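Local coordinates for protein dodecin (Thermus thermophilus, PDB 2UX9) that forms a hollow dodecamer that binds and sequesters flavins such as FMN, can also bind coenzyme A, and may serve as a cofactor storage protein, at residues K6-V11 and V62-E67; E16-A21 and K54-V59. The protein carries 1 engineered substitution. All blocks are in the same frame, centred on the assembly; numbering follows the deposited sequence.

Interaction 1: K6-V11 and V62-E67; sequences KKVELV and VGFALE. Engineered in segment 62-67: Ala-65 (natural residue Arg). With COA (coenzyme A), chain Q.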
loop_
_atom_site.group_PDB
_atom_site.type_symbol
_atom_site.label_atom_id
_atom_site.label_comp_id
_atom_site.label_asym_id
_atom_site.label_seq_id
_atom_site.Cartn_x
_atom_site.Cartn_y
_atom_site.Cartn_z
ATOM N N LYS C 6 -1.973 -16.521 17.201
ATOM C CA LYS C 6 -0.971 -16.662 16.164
ATOM C C LYS C 6 -1.658 -16.613 14.809
ATOM O O LYS C 6 -2.771 -17.111 14.652
ATOM C CB LYS C 6 -0.185 -17.970 16.326
ATOM C CG LYS C 6 0.797 -18.191 15.191
ATOM C CD LYS C 6 1.970 -19.065 15.526
ATOM C CE LYS C 6 3.007 -18.969 14.399
ATOM N NZ LYS C 6 4.113 -19.947 14.502
ATOM N N LYS C 7 -1.007 -15.993 13.827
ATOM C CA LYS C 7 -1.450 -16.049 12.443
ATOM C C LYS C 7 -0.449 -16.843 11.627
ATOM O O LYS C 7 0.760 -16.640 11.766
ATOM C CB LYS C 7 -1.595 -14.646 11.869
ATOM C CG LYS C 7 -2.672 -13.841 12.568
ATOM C CD LYS C 7 -2.696 -12.378 12.165
ATOM C CE LYS C 7 -3.200 -12.203 10.758
ATOM N NZ LYS C 7 -3.125 -10.766 10.312
ATOM N N VAL C 8 -0.945 -17.756 10.790
ATOM C CA VAL C 8 -0.110 -18.455 9.813
ATOM C C VAL C 8 -0.654 -18.260 8.406
ATOM O O VAL C 8 -1.858 -18.148 8.210
ATOM C CB VAL C 8 0.023 -19.953 10.117
ATOM C CG1 VAL C 8 0.700 -20.162 11.457
ATOM C CG2 VAL C 8 -1.324 -20.637 10.069
ATOM N N GLU C 9 0.246 -18.227 7.433
ATOM C CA GLU C 9 -0.105 -17.995 6.044
ATOM C C GLU C 9 -0.138 -19.302 5.253
ATOM O O GLU C 9 0.864 -20.017 5.162
ATOM C CB GLU C 9 0.876 -17.024 5.420
ATOM C CG GLU C 9 0.412 -16.434 4.108
ATOM C CD GLU C 9 1.371 -15.396 3.568
ATOM O OE1 GLU C 9 2.439 -15.183 4.174
ATOM O OE2 GLU C 9 1.061 -14.803 2.536
ATOM N N LEU C 10 -1.307 -19.610 4.705
ATOM C CA LEU C 10 -1.540 -20.814 3.920
ATOM C C LEU C 10 -1.991 -20.421 2.531
ATOM O O LEU C 10 -2.483 -19.297 2.312
ATOM C CB LEU C 10 -2.623 -21.675 4.566
ATOM C CG LEU C 10 -2.347 -22.094 6.005
ATOM C CD1 LEU C 10 -3.519 -22.877 6.590
ATOM C CD2 LEU C 10 -1.057 -22.885 6.137
ATOM N N VAL C 11 -1.834 -21.345 1.597
ATOM C CA VAL C 11 -2.425 -21.210 0.281
ATOM C C VAL C 11 -3.296 -22.424 0.029
ATOM O O VAL C 11 -2.796 -23.551 -0.054
ATOM C CB VAL C 11 -1.381 -21.091 -0.827
ATOM C CG1 VAL C 11 -2.075 -20.743 -2.153
ATOM C CG2 VAL C 11 -0.291 -20.065 -0.472
ATOM N N VAL C 62 -4.513 -17.254 8.636
ATOM C CA VAL C 62 -5.445 -17.929 9.514
ATOM C C VAL C 62 -5.014 -17.612 10.945
ATOM O O VAL C 62 -3.853 -17.838 11.312
ATOM C CB VAL C 62 -5.433 -19.435 9.238
ATOM C CG1 VAL C 62 -6.351 -20.134 10.163
ATOM C CG2 VAL C 62 -5.821 -19.707 7.761
ATOM N N GLY C 63 -5.937 -17.072 11.738
ATOM C CA GLY C 63 -5.685 -16.709 13.126
ATOM C C GLY C 63 -6.292 -17.708 14.088
ATOM O O GLY C 63 -7.459 -18.104 13.939
ATOM N N PHE C 64 -5.514 -18.099 15.086
ATOM C CA PHE C 64 -5.965 -19.047 16.093
ATOM C C PHE C 64 -5.478 -18.660 17.486
ATOM O O PHE C 64 -4.412 -18.081 17.646
ATOM C CB PHE C 64 -5.585 -20.505 15.731
ATOM C CG PHE C 64 -4.108 -20.772 15.594
ATOM C CD1 PHE C 64 -3.413 -21.403 16.601
ATOM C CD2 PHE C 64 -3.427 -20.468 14.424
ATOM C CE1 PHE C 64 -2.059 -21.704 16.467
ATOM C CE2 PHE C 64 -2.081 -20.755 14.299
ATOM C CZ PHE C 64 -1.407 -21.372 15.315
ATOM N N ALA C 65 -6.288 -18.956 18.492
ATOM C CA ALA C 65 -5.939 -18.621 19.874
ATOM C C ALA C 65 -4.942 -19.628 20.425
ATOM O O ALA C 65 -5.150 -20.835 20.310
ATOM C CB ALA C 65 -7.194 -18.596 20.744
ATOM N N LEU C 66 -3.863 -19.127 21.024
ATOM C CA LEU C 66 -2.821 -19.983 21.586
ATOM C C LEU C 66 -3.243 -20.496 22.956
ATOM O O LEU C 66 -3.650 -19.730 23.812
ATOM C CB LEU C 66 -1.504 -19.212 21.686
ATOM C CG LEU C 66 -0.864 -18.868 20.347
ATOM C CD1 LEU C 66 0.409 -18.045 20.558
ATOM C CD2 LEU C 66 -0.549 -20.108 19.525
ATOM N N GLU C 67 -3.142 -21.807 23.143
ATOM C CA GLU C 67 -3.369 -22.443 24.429
ATOM C C GLU C 67 -2.297 -22.011 25.409
ATOM O O GLU C 67 -1.133 -21.869 25.046
ATOM C CB GLU C 67 -3.380 -23.965 24.273
ATOM C CG GLU C 67 -4.563 -24.462 23.463
ATOM C CD GLU C 67 -4.354 -25.803 22.812
ATOM O OE1 GLU C 67 -3.220 -26.317 22.763
ATOM O OE2 GLU C 67 -5.361 -26.352 22.337
HETATM N N1A COA Q . -2.300 -23.512 20.792
HETATM C C2A COA Q . -1.070 -24.089 21.061
HETATM N N3A COA Q . -0.642 -25.179 20.356
HETATM C C4A COA Q . -1.418 -25.708 19.391
HETATM C C5A COA Q . -2.663 -25.139 19.098
HETATM C C6A COA Q . -3.102 -24.030 19.806
HETATM N N6A COA Q . -4.258 -23.414 19.517
HETATM N N7A COA Q . -3.206 -25.865 18.108
HETATM C C8A COA Q . -2.360 -26.861 17.763
HETATM N N9A COA Q . -1.243 -26.758 18.550
HETATM C C1B COA Q . 0.016 -27.499 18.394
HETATM C C2B COA Q . -0.151 -28.992 18.190
HETATM O O2B COA Q . -0.423 -29.706 19.370
HETATM C C3B COA Q . 1.186 -29.340 17.588
HETATM O O3B COA Q . 2.176 -29.411 18.578
HETATM P P3B COA Q . 3.126 -30.703 18.711
HETATM O O7A COA Q . 4.120 -30.356 19.786
HETATM O O8A COA Q . 2.300 -31.920 19.001
HETATM O O9A COA Q . 3.863 -30.867 17.402
HETATM C C4B COA Q . 1.451 -28.148 16.694
HETATM O O4B COA Q . 0.653 -27.083 17.201
HETATM C C5B COA Q . 1.082 -28.551 15.274
HETATM O O5B COA Q . 2.011 -29.513 14.802
HETATM P P1A COA Q . 3.061 -29.197 13.622
HETATM O O1A COA Q . 4.316 -30.037 13.787
HETATM O O2A COA Q . 3.390 -27.719 13.536
HETATM O O3A COA Q . 2.360 -29.755 12.298
HETATM P P2A COA Q . 1.561 -28.918 11.200
HETATM O O4A COA Q . 1.047 -30.038 10.356
HETATM O O5A COA Q . 0.444 -28.128 11.823
HETATM O O6A COA Q . 2.624 -27.992 10.418
HETATM C CBP COA Q . 4.691 -27.318 9.385
HETATM C CCP COA Q . 3.882 -28.474 9.977
HETATM C CDP COA Q . 6.076 -27.823 8.993
HETATM C CEP COA Q . 3.973 -26.803 8.144
HETATM C CAP COA Q . 4.802 -26.179 10.394
HETATM O OAP COA Q . 5.170 -26.683 11.658
HETATM C C9P COA Q . 5.768 -25.128 9.952
HETATM O O9P COA Q . 5.407 -24.254 8.930
HETATM N N8P COA Q . 6.961 -25.039 10.514
HETATM C C7P COA Q . 8.085 -24.576 9.710
HETATM C C6P COA Q . 9.110 -23.942 10.607
HETATM C C5P COA Q . 10.080 -23.109 9.824
HETATM O O5P COA Q . 9.778 -21.979 9.418
HETATM N N4P COA Q . 11.261 -23.679 9.649
HETATM C C3P COA Q . 12.464 -22.876 9.595
HETATM C C2P COA Q . 12.983 -22.918 8.170
HETATM S S1P COA Q . 14.350 -21.771 7.938
#

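Interaction 2: E16-A21 and K54-V59; sequences EGLEAA and KEYQVV. With NA (sodium ion), chain N; FMN (flavin mononucleotide), chain H; FMN (flavin mononucleotide), chain B.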
loop_
_atom_site.group_PDB
_atom_site.type_symbol
_atom_site.label_atom_id
_atom_site.label_comp_id
_atom_site.label_asym_id
_atom_site.label_seq_id
_atom_site.Cartn_x
_atom_site.Cartn_y
_atom_site.Cartn_z
ATOM N N GLU C 16 -12.196 -26.126 -8.390
ATOM C CA GLU C 16 -13.641 -25.854 -8.412
ATOM C C GLU C 16 -13.988 -24.372 -8.276
ATOM O O GLU C 16 -14.895 -23.883 -8.932
ATOM C CB GLU C 16 -14.344 -26.600 -7.279
ATOM C CG GLU C 16 -14.160 -28.103 -7.223
ATOM C CD GLU C 16 -14.737 -28.691 -5.932
ATOM O OE1 GLU C 16 -15.722 -28.126 -5.406
ATOM O OE2 GLU C 16 -14.200 -29.702 -5.430
ATOM N N GLY C 17 -13.300 -23.665 -7.386
ATOM C CA GLY C 17 -13.580 -22.259 -7.166
ATOM C C GLY C 17 -12.886 -21.706 -5.949
ATOM O O GLY C 17 -12.093 -22.386 -5.307
ATOM N N LEU C 18 -13.235 -20.469 -5.622
ATOM C CA LEU C 18 -12.572 -19.717 -4.578
ATOM C C LEU C 18 -12.929 -20.222 -3.187
ATOM O O LEU C 18 -12.057 -20.399 -2.336
ATOM C CB LEU C 18 -12.924 -18.240 -4.710
ATOM C CG LEU C 18 -12.468 -17.577 -6.007
ATOM C CD1 LEU C 18 -13.035 -16.181 -6.114
ATOM C CD2 LEU C 18 -10.945 -17.530 -6.075
ATOM N N GLU C 19 -14.214 -20.451 -2.965
ATOM C CA GLU C 19 -14.682 -20.980 -1.680
ATOM C C GLU C 19 -14.059 -22.342 -1.425
ATOM O O GLU C 19 -13.618 -22.616 -0.322
ATOM C CB GLU C 19 -16.213 -21.085 -1.645
ATOM C CG GLU C 19 -16.958 -19.756 -1.540
ATOM C CD GLU C 19 -17.169 -19.047 -2.869
ATOM O OE1 GLU C 19 -16.670 -19.496 -3.912
ATOM O OE2 GLU C 19 -17.861 -18.013 -2.888
ATOM N N ALA C 20 -14.002 -23.183 -2.454
ATOM C CA ALA C 20 -13.410 -24.507 -2.302
ATOM C C ALA C 20 -11.927 -24.403 -1.945
ATOM O O ALA C 20 -11.430 -25.206 -1.155
ATOM C CB ALA C 20 -13.608 -25.336 -3.578
ATOM N N ALA C 21 -11.220 -23.431 -2.512
ATOM C CA ALA C 21 -9.801 -23.263 -2.200
ATOM C C ALA C 21 -9.606 -22.807 -0.751
ATOM O O ALA C 21 -8.748 -23.326 -0.025
ATOM C CB ALA C 21 -9.165 -22.280 -3.163
ATOM N N LYS C 54 -7.008 -23.493 -14.246
ATOM C CA LYS C 54 -6.634 -24.854 -13.885
ATOM C C LYS C 54 -6.809 -24.985 -12.373
ATOM O O LYS C 54 -7.673 -25.727 -11.913
ATOM C CB LYS C 54 -5.205 -25.130 -14.352
ATOM C CG LYS C 54 -4.644 -26.517 -14.065
ATOM C CD LYS C 54 -3.190 -26.591 -14.519
ATOM C CE LYS C 54 -3.026 -26.584 -16.032
ATOM N NZ LYS C 54 -1.871 -25.719 -16.464
ATOM N N GLU C 55 -6.035 -24.224 -11.602
ATOM C CA GLU C 55 -6.180 -24.162 -10.146
ATOM C C GLU C 55 -6.425 -22.730 -9.684
ATOM O O GLU C 55 -5.687 -21.830 -10.084
ATOM C CB GLU C 55 -4.913 -24.664 -9.462
ATOM C CG GLU C 55 -4.618 -26.128 -9.680
ATOM C CD GLU C 55 -5.503 -27.039 -8.858
ATOM O OE1 GLU C 55 -6.257 -26.552 -7.992
ATOM O OE2 GLU C 55 -5.434 -28.276 -9.052
ATOM N N TYR C 56 -7.451 -22.519 -8.859
ATOM C CA TYR C 56 -7.598 -21.295 -8.066
ATOM C C TYR C 56 -6.686 -21.448 -6.866
ATOM O O TYR C 56 -6.616 -22.522 -6.273
ATOM C CB TYR C 56 -9.037 -21.115 -7.567
ATOM C CG TYR C 56 -10.042 -20.882 -8.670
ATOM C CD1 TYR C 56 -10.252 -19.607 -9.180
ATOM C CD2 TYR C 56 -10.764 -21.928 -9.214
ATOM C CE1 TYR C 56 -11.157 -19.380 -10.182
ATOM C CE2 TYR C 56 -11.684 -21.707 -10.237
ATOM C CZ TYR C 56 -11.869 -20.425 -10.709
ATOM O OH TYR C 56 -12.751 -20.172 -11.729
ATOM N N GLN C 57 -5.976 -20.377 -6.514
ATOM C CA GLN C 57 -5.040 -20.383 -5.401
ATOM C C GLN C 57 -5.338 -19.184 -4.514
ATOM O O GLN C 57 -5.199 -18.042 -4.952
ATOM C CB GLN C 57 -3.605 -20.314 -5.931
ATOM C CG GLN C 57 -3.227 -21.485 -6.843
ATOM C CD GLN C 57 -1.915 -21.282 -7.563
ATOM O OE1 GLN C 57 -1.513 -20.146 -7.792
ATOM N NE2 GLN C 57 -1.242 -22.380 -7.937
ATOM N N VAL C 58 -5.786 -19.427 -3.289
ATOM C CA VAL C 58 -6.164 -18.341 -2.403
ATOM C C VAL C 58 -5.171 -18.308 -1.255
ATOM O O VAL C 58 -5.036 -19.285 -0.516
ATOM C CB VAL C 58 -7.587 -18.513 -1.899
ATOM C CG1 VAL C 58 -7.944 -17.378 -0.957
ATOM C CG2 VAL C 58 -8.549 -18.554 -3.077
ATOM N N VAL C 59 -4.447 -17.201 -1.149
ATOM C CA VAL C 59 -3.453 -17.000 -0.117
ATOM C C VAL C 59 -4.172 -16.363 1.046
ATOM O O VAL C 59 -4.782 -15.313 0.884
ATOM C CB VAL C 59 -2.331 -16.070 -0.597
ATOM C CG1 VAL C 59 -1.255 -15.901 0.508
ATOM C CG2 VAL C 59 -1.726 -16.578 -1.915
HETATM NA NA NA N . -5.519 -29.290 -7.001
HETATM N N1 FMN H . 2.458 -20.564 -10.740
HETATM C C2 FMN H . 1.405 -20.802 -9.910
HETATM O O2 FMN H . 0.996 -21.946 -9.802
HETATM N N3 FMN H . 0.838 -19.772 -9.184
HETATM C C4 FMN H . 1.329 -18.488 -9.288
HETATM O O4 FMN H . 0.580 -17.563 -8.963
HETATM C C4A FMN H . 2.413 -18.253 -10.121
HETATM N N5 FMN H . 2.954 -16.991 -10.208
HETATM C C5A FMN H . 4.027 -16.746 -11.033
HETATM C C6 FMN H . 4.542 -15.455 -11.108
HETATM C C7 FMN H . 5.623 -15.177 -11.941
HETATM C C7M FMN H . 6.279 -13.833 -11.851
HETATM C C8 FMN H . 6.178 -16.210 -12.703
HETATM C C8M FMN H . 7.282 -15.949 -13.688
HETATM C C9 FMN H . 5.672 -17.499 -12.616
HETATM C C9A FMN H . 4.587 -17.777 -11.785
HETATM N N10 FMN H . 4.045 -19.065 -11.692
HETATM C C10 FMN H . 2.978 -19.294 -10.843
HETATM C "C1'" FMN H . 4.551 -20.201 -12.557
HETATM C "C2'" FMN H . 4.060 -20.068 -14.000
HETATM O "O2'" FMN H . 2.655 -20.205 -14.047
HETATM C "C3'" FMN H . 4.679 -21.107 -14.936
HETATM O "O3'" FMN H . 4.330 -22.409 -14.517
HETATM C "C4'" FMN H . 6.197 -20.993 -15.023
HETATM O "O4'" FMN H . 6.574 -19.641 -15.178
HETATM C "C5'" FMN H . 6.741 -21.800 -16.197
HETATM O "O5'" FMN H . 6.117 -21.320 -17.369
HETATM P P FMN H . 6.560 -21.846 -18.813
HETATM O O1P FMN H . 5.589 -21.247 -19.805
HETATM O O2P FMN H . 7.967 -21.394 -19.130
HETATM O O3P FMN H . 6.478 -23.356 -18.844
HETATM N N1 FMN B . 6.108 -20.385 -9.563
HETATM C C2 FMN B . 7.033 -19.536 -10.089
HETATM O O2 FMN B . 7.767 -19.951 -10.970
HETATM N N3 FMN B . 7.110 -18.227 -9.656
HETATM C C4 FMN B . 6.252 -17.758 -8.683
HETATM O O4 FMN B . 6.599 -16.757 -8.053
HETATM C C4A FMN B . 5.301 -18.621 -8.161
HETATM N N5 FMN B . 4.400 -18.167 -7.224
HETATM C C5A FMN B . 3.453 -19.016 -6.697
HETATM C C6 FMN B . 2.566 -18.529 -5.741
HETATM C C7 FMN B . 1.603 -19.368 -5.186
HETATM C C7M FMN B . 0.540 -18.770 -4.314
HETATM C C8 FMN B . 1.543 -20.703 -5.598
HETATM C C8M FMN B . 0.587 -21.674 -4.965
HETATM C C9 FMN B . 2.419 -21.181 -6.562
HETATM C C9A FMN B . 3.386 -20.343 -7.115
HETATM N N10 FMN B . 4.295 -20.806 -8.076
HETATM C C10 FMN B . 5.227 -19.933 -8.605
HETATM C "C1'" FMN B . 4.332 -22.261 -8.495
HETATM C "C2'" FMN B . 4.978 -23.138 -7.422
HETATM O "O2'" FMN B . 6.339 -22.794 -7.272
HETATM C "C3'" FMN B . 4.888 -24.631 -7.741
HETATM O "O3'" FMN B . 5.569 -24.912 -8.945
HETATM C "C4'" FMN B . 3.450 -25.128 -7.844
HETATM O "O4'" FMN B . 2.685 -24.624 -6.769
HETATM C "C5'" FMN B . 3.393 -26.651 -7.825
HETATM O "O5'" FMN B . 4.009 -27.086 -6.630
HETATM P P FMN B . 3.999 -28.630 -6.213
HETATM O O1P FMN B . 4.869 -28.747 -4.981
HETATM O O2P FMN B . 2.591 -29.081 -5.895
HETATM O O3P FMN B . 4.569 -29.458 -7.341
HETATM O O HOH W 1 -4.319 -30.129 -5.816
HETATM O O HOH W 2 -6.302 -27.870 -6.100
HETATM O O HOH W 3 -6.967 -30.106 -7.418
#

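Interaction 1: K6-V11 and V62-E67
Lys-6 and Phe-64 lie side by side and point the same way. The two residues form an antiparallel hydrogen-bonded pair, with both side chains on the same face of the sheet. Lys-6 CB sits over one face of the Phe-64 ring, 4.1 Å from the ring centroid and offset toward the rim. This is a CH-pi contact. The ring gets there because Phe-64 CG stands between its backbone N and carbonyl carbon (chi1 61°), which swings the ring toward Lys-6 on the neighbouring strand. Phe-64 CD2 is then 3.4 Å from Lys-6 O.

The Val-8 side chain crosses that of Phe-64 at about a right angle and brings CG1 to the ring edge, 4.0 Å from Phe-64 CE2. Elsewhere on the rim, near the ring plane, is N6A of coenzyme A, 3.6 Å from Phe-64 CD1. Leu-66 CD2 reaches Lys-6 CB from the other segment at 3.9 Å. Leu-10 CD1 meets Val-62 CG2 further along.

Backbone bonds pair Lys-6 with Phe-64 and Val-8 with Val-62, two in each pair. Between them, Lys-7 is opposite Gly-63 in a non-hydrogen-bonded pair.

With an alanine in place of Phe-64, a gap would probably open beside Lys-6 and Val-8, and the adenine amino group would lose its ring neighbour.

The adenine is held by the backbone: N6A donates to Ala-65 O (2.8 Å), and Glu-67 N donates to N1A (3.0 Å). Ala-65 is engineered in place of arginine, but this bond uses only its carbonyl. Lys-6 NZ runs on to other coenzyme A molecules. The apolar layer of the strand pair thus runs into a backbone segment whose bonds to N1A and N6A are consistent with recognition of adenine.

Interaction 2: E16-A21 and K54-V59
Tyr-56 CG is anti to its carbonyl carbon (chi1 -66°), and this carries the ring from strand 52-65 toward the start of helix 18-32. Leu-18 has the same first torsion (chi1 -63°), and its CD2 comes round to meet the strand. The two side chains cross at about a right angle, with Leu-18 CD2 3.8 Å from Tyr-56 CD1. The same methyl group also touches Val-58 CG2.

Gly-17 is the N-cap residue of the helix. Its CA lies obliquely against the Tyr-56 ring, 3.5 Å from CD2. Leu-18 N is over one face of that ring. One helical turn on, Ala-21 points at the strand and sets its CB 3.8 Å from Val-58 CG2. Ala-21 N bonds to Gly-17 O and closes the first turn. No hydrogen bond joins the two segments, so the helix start rests on the sheet by apolar packing.

Glu-55 and Gln-57 point away from the helix. Glu-55 bends at its second torsion, and its OE2 lies 2.3 Å from a modelled sodium ion. The three waters placed round the ion are too close for ordinary sodium coordination, so the site is doubtful in detail. Gln-57 is extended beyond CG, and its amide makes two bonds to one flavin. Gln-57 OE1 accepts from FMN N3 (2.8 Å, 167° at the hydrogen), and Gln-57 NE2 donates to FMN O2 (2.9 Å). This pairing fixes which way round the amide lies. The C8M methyl of a second FMN lies 3.6 Å from Gln-57 NE2.

At the subunit interface, Leu-18 packs on Leu-18 of neighbouring subunits, and Leu-18 N bonds to Glu-19 of one of them.

The strand therefore has two kinds of chemistry. Tyr-56 and Val-58 give an apolar face to the helix, while Gln-57 offers a donor and an acceptor matched to the flavin's polar edge.

How the interactions relate
Both interactions use strand 52-65, and interaction 2 is nested within the chain loop closed by interaction 1. Their centres are about 20 Å apart, on opposite sides of the chain's centre. They meet where strands 4-14 and 52-65 run as neighbours: Val-11 CG2 packs on Val-59 CG2 at 4.0 Å, and Val-11 CG1 is 3.7 Å from Val-58 O. The 62-67 segment meets coenzyme A, and its engineered Ala-65 also belongs to an FMN pocket. Gln-57 binds FMN through its amide. Interaction 1 is also close to flavin, with the Lys-7 side chain about 6 Å from a bound FMN. The Val-58 side chain is about 13 Å from a coenzyme A.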